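Local coordinates for UDP-N-acetylglucosamine 2-epimerase (Listeria monocytogenes, PDB 3OT5), which probably interconverts UDP-N-acetylglucosamine and UDP-N-acetylmannosamine by inverting the configuration at carbon 2 of the sugar, at residues A[247-252]-A[282-287]; A[240-245]-A[275-280]. All blocks are in the same frame, centred on the assembly; numbering follows the deposited sequence.

Contact 1. Residues A[247-252]-A[282-287]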
# COMPACT_ATOMS: atom_id res chain seq x y z
N ALA A 247 13.64 -7.71 -22.38
CA ALA A 247 12.24 -7.84 -22.79
C ALA A 247 11.61 -6.48 -23.07
O ALA A 247 11.03 -6.29 -24.14
CB ALA A 247 11.44 -8.57 -21.72
N VAL A 248 11.71 -5.56 -22.12
CA VAL A 248 11.14 -4.23 -22.26
C VAL A 248 11.84 -3.42 -23.36
O VAL A 248 11.20 -2.65 -24.07
CB VAL A 248 11.08 -3.47 -20.90
CG1 VAL A 248 10.09 -4.16 -19.96
CG2 VAL A 248 12.45 -3.38 -20.25
N ARG A 249 13.14 -3.61 -23.51
CA ARG A 249 13.88 -2.95 -24.59
C ARG A 249 13.21 -3.34 -25.90
O ARG A 249 12.89 -2.49 -26.74
CB ARG A 249 15.32 -3.45 -24.61
CG ARG A 249 16.17 -2.97 -25.78
CD ARG A 249 16.60 -1.51 -25.67
NE ARG A 249 17.42 -1.13 -26.83
CZ ARG A 249 18.23 -0.08 -26.90
NH1 ARG A 249 18.43 0.70 -25.84
NH2 ARG A 249 18.91 0.15 -28.01
N GLU A 250 13.00 -4.64 -26.07
CA GLU A 250 12.39 -5.18 -27.28
C GLU A 250 10.94 -4.70 -27.47
O GLU A 250 10.49 -4.50 -28.60
CB GLU A 250 12.49 -6.71 -27.29
CG GLU A 250 11.99 -7.35 -28.57
CD GLU A 250 12.31 -8.85 -28.67
OE1 GLU A 250 11.70 -9.52 -29.53
OE2 GLU A 250 13.16 -9.34 -27.90
N ILE A 251 10.20 -4.53 -26.37
CA ILE A 251 8.82 -4.03 -26.44
C ILE A 251 8.87 -2.61 -26.99
O ILE A 251 8.13 -2.26 -27.92
CB ILE A 251 8.13 -4.03 -25.05
CG1 ILE A 251 7.97 -5.45 -24.50
CG2 ILE A 251 6.76 -3.39 -25.12
CD1 ILE A 251 7.48 -5.50 -23.05
N VAL A 252 9.78 -1.81 -26.43
CA VAL A 252 9.95 -0.42 -26.86
C VAL A 252 10.38 -0.31 -28.32
O VAL A 252 9.84 0.52 -29.06
CB VAL A 252 10.96 0.32 -25.96
CG1 VAL A 252 11.33 1.67 -26.56
CG2 VAL A 252 10.38 0.46 -24.56
N GLU A 282 15.97 7.05 -26.92
CA GLU A 282 15.14 8.23 -26.73
C GLU A 282 13.78 7.97 -26.07
O GLU A 282 13.22 8.86 -25.44
CB GLU A 282 14.94 9.00 -28.05
CG GLU A 282 14.32 8.22 -29.22
CD GLU A 282 15.28 7.23 -29.92
OE1 GLU A 282 14.82 6.56 -30.88
OE2 GLU A 282 16.46 7.12 -29.53
N ARG A 283 13.25 6.75 -26.20
CA ARG A 283 11.95 6.41 -25.62
C ARG A 283 12.04 5.60 -24.32
O ARG A 283 11.03 5.10 -23.82
CB ARG A 283 11.05 5.74 -26.67
CG ARG A 283 10.69 6.70 -27.79
CD ARG A 283 9.78 6.12 -28.86
NE ARG A 283 10.40 5.00 -29.57
CZ ARG A 283 10.12 3.71 -29.38
NH1 ARG A 283 9.20 3.32 -28.50
NH2 ARG A 283 10.77 2.80 -30.09
N ILE A 284 13.25 5.47 -23.78
CA ILE A 284 13.44 4.77 -22.53
C ILE A 284 14.07 5.75 -21.55
O ILE A 284 15.12 6.34 -21.83
CB ILE A 284 14.32 3.52 -22.67
CG1 ILE A 284 13.77 2.60 -23.77
CG2 ILE A 284 14.36 2.79 -21.35
CD1 ILE A 284 14.56 1.29 -23.93
N HIS A 285 13.42 5.96 -20.42
CA HIS A 285 13.91 6.90 -19.42
C HIS A 285 14.37 6.17 -18.18
O HIS A 285 13.57 5.51 -17.51
CB HIS A 285 12.81 7.90 -19.10
CG HIS A 285 12.20 8.52 -20.32
ND1 HIS A 285 12.74 9.63 -20.94
CD2 HIS A 285 11.12 8.17 -21.05
CE1 HIS A 285 12.01 9.94 -22.00
NE2 HIS A 285 11.02 9.06 -22.09
N LEU A 286 15.67 6.24 -17.92
CA LEU A 286 16.28 5.61 -16.77
C LEU A 286 16.48 6.69 -15.74
O LEU A 286 17.43 7.47 -15.81
CB LEU A 286 17.62 4.99 -17.13
CG LEU A 286 17.57 3.92 -18.22
CD1 LEU A 286 18.97 3.37 -18.46
CD2 LEU A 286 16.60 2.82 -17.84
N ILE A 287 15.58 6.73 -14.78
CA ILE A 287 15.66 7.75 -13.76
C ILE A 287 15.93 7.14 -12.41
O ILE A 287 15.96 5.92 -12.26
CB ILE A 287 14.35 8.57 -13.72
CG1 ILE A 287 13.17 7.70 -13.27
CG2 ILE A 287 14.08 9.17 -15.08
CD1 ILE A 287 11.85 8.46 -13.19
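In the second Rossmann-like domain, helix 240-254 packs on one face of the parallel sheet, near its border strand 284-287, and here its last turns meet that strand. Val252, Arg283, just before the strand, and Ile284, its first residue, carry the contact. The Val252 CG1 methyl lies 3.8 Å from Ile284 CG1, an apolar contact between helix and strand. CG1 is anti to the backbone N (chi1 169°), which also sets it over one face of the Arg283 guanidinium, 3.3 Å from NH1. Farther up the helix, Arg249 CD passes Ile284 CD1 at 3.9 Å, the two side chains crossing at about a right angle. The charged end of Arg249 turns to Glu253 in a salt bridge. Leu260 of the neighbouring strand 258-263 packs against both Val252 and Ile284. Arg283 NH1 also donates to Thr258 O, so this arginine ties the end of the helix to the start of the next strand. Its guanidinium grips Val252 O end-on with two nitrogens. The oxygen lies in the guanidinium plane, and both donors come from the same face of the carbonyl: NH1 at 2.9 Å, NH2 at 2.7 Å from Val252 O.

Contact 2. Residues A[240-245]-A[275-280]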
# COMPACT_ATOMS: atom_id res chain seq x y z
N PRO A 240 17.53 -12.97 -13.28
CA PRO A 240 16.40 -12.73 -14.18
C PRO A 240 16.30 -11.29 -14.66
O PRO A 240 15.65 -11.02 -15.67
CB PRO A 240 15.17 -13.07 -13.32
CG PRO A 240 15.69 -13.93 -12.22
CD PRO A 240 17.07 -13.41 -11.95
N MET A 241 16.97 -10.38 -13.96
CA MET A 241 16.90 -8.97 -14.29
C MET A 241 17.29 -8.72 -15.74
O MET A 241 16.62 -7.96 -16.44
CB MET A 241 17.78 -8.16 -13.35
CG MET A 241 17.33 -6.72 -13.20
SD MET A 241 15.68 -6.64 -12.42
CE MET A 241 15.39 -4.87 -12.33
N GLN A 242 18.36 -9.36 -16.19
CA GLN A 242 18.83 -9.17 -17.56
C GLN A 242 17.76 -9.52 -18.59
O GLN A 242 17.49 -8.74 -19.49
CB GLN A 242 20.10 -9.98 -17.82
CG GLN A 242 20.61 -9.88 -19.25
CD GLN A 242 21.96 -10.52 -19.42
OE1 GLN A 242 22.72 -10.66 -18.47
NE2 GLN A 242 22.29 -10.90 -20.66
N GLY A 243 17.14 -10.68 -18.44
CA GLY A 243 16.09 -11.10 -19.36
C GLY A 243 14.93 -10.11 -19.36
O GLY A 243 14.36 -9.81 -20.41
N MET A 244 14.60 -9.59 -18.18
CA MET A 244 13.51 -8.63 -18.07
C MET A 244 13.80 -7.29 -18.77
O MET A 244 12.93 -6.77 -19.46
CB MET A 244 13.10 -8.44 -16.60
CG MET A 244 12.63 -9.74 -15.96
SD MET A 244 11.91 -9.60 -14.32
CE MET A 244 13.20 -8.74 -13.42
N PHE A 245 15.01 -6.74 -18.61
CA PHE A 245 15.34 -5.48 -19.29
C PHE A 245 15.35 -5.69 -20.80
O PHE A 245 14.83 -4.87 -21.56
CB PHE A 245 16.69 -4.88 -18.87
CG PHE A 245 16.79 -4.51 -17.42
CD1 PHE A 245 15.78 -3.79 -16.80
CD2 PHE A 245 17.96 -4.74 -16.71
CE1 PHE A 245 15.89 -3.41 -15.45
CE2 PHE A 245 18.08 -4.36 -15.38
CZ PHE A 245 17.04 -3.69 -14.75
N MET A 275 21.71 0.29 -17.72
CA MET A 275 22.39 1.21 -18.63
C MET A 275 22.83 0.50 -19.90
O MET A 275 22.66 1.01 -21.01
CB MET A 275 23.64 1.82 -17.96
CG MET A 275 23.35 2.76 -16.80
SD MET A 275 22.46 4.24 -17.34
CE MET A 275 23.67 5.04 -18.38
N ALA A 276 23.37 -0.70 -19.72
CA ALA A 276 23.86 -1.50 -20.83
C ALA A 276 22.77 -1.88 -21.81
O ALA A 276 22.95 -1.77 -23.02
CB ALA A 276 24.55 -2.76 -20.29
N ILE A 277 21.62 -2.29 -21.28
CA ILE A 277 20.52 -2.73 -22.13
C ILE A 277 19.49 -1.67 -22.46
O ILE A 277 18.99 -1.62 -23.59
CB ILE A 277 19.77 -3.90 -21.45
CG1 ILE A 277 20.73 -5.06 -21.20
CG2 ILE A 277 18.56 -4.34 -22.30
CD1 ILE A 277 20.11 -6.22 -20.47
N LEU A 278 19.17 -0.82 -21.50
CA LEU A 278 18.15 0.20 -21.70
C LEU A 278 18.69 1.59 -21.97
O LEU A 278 17.91 2.50 -22.25
CB LEU A 278 17.25 0.25 -20.47
CG LEU A 278 16.58 -1.08 -20.12
CD1 LEU A 278 15.84 -0.95 -18.81
CD2 LEU A 278 15.65 -1.52 -21.25
N GLY A 279 19.99 1.77 -21.87
CA GLY A 279 20.59 3.09 -22.08
C GLY A 279 20.62 3.50 -23.53
O GLY A 279 20.50 2.68 -24.43
N GLY A 280 20.74 4.80 -23.75
CA GLY A 280 20.83 5.36 -25.09
C GLY A 280 19.63 5.21 -25.99
O GLY A 280 19.79 5.10 -27.20
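Ile277 and Leu278, in the last turn of helix 268-278, pack against Gln242 and Phe245 in the first turns of helix 240-254. This is helix-to-helix packing on one side of the second Rossmann-like domain. Ile277 comes first and uses two branches. Its CD1 meets the backbone and the side chain of Gln242, at the exposed margin of the contact, 3.8 Å from Gln242 O and 3.9 Å from Gln242 CG. The two side chains cross at about a right angle. Its CG2, anti to the backbone N, turns instead to Phe245 and lies 3.9 Å from Phe245 CB. The backbones are nearest here, with 6.5 Å between Ile277 CA and Phe245 CA.

Leu278 follows and splits its two methyls. CD1 meets the Phe245 ring obliquely, 3.5 Å from Phe245 CD1. CD2 sits 3.5 Å from Phe245 O. The Phe245 side chain also touches Val270 and Ala274 of the same helix 268-278, and its ring meets the Tyr262 ring edge-to-face. Gly279 is the first residue to leave helical geometry. Its N keeps a weak hydrogen bond to Met275 O. No hydrogen bond joins the two segments. The contact is therefore held by van der Waals packing and the burial of apolar groups, with aliphatic branches fitted against an aromatic ring and a helix backbone.

How the contacts relate
The two contacts lie side by side in the second Rossmann-like domain, their centres about 9 Å apart. Both use helix 240-254: contact 2 its beginning, contact 1 a part nearer its end. Their segments alternate along the chain, in the order 240-245, 247-252, 275-280, 282-287. Helix 268-278 is followed, after a short turn, by strand 284-287, and helix 240-254 packs on both. The contacts also touch each other. Arg249 NH1 lies 3.2 Å from Gly279 O, a probable hydrogen bond, and Leu278 packs on Ile284 and Leu286. Strand 258-263, helix 268-278 and strand 284-287 form a beta-alpha-beta crossover, and together the contacts join the helical layer to the sheet.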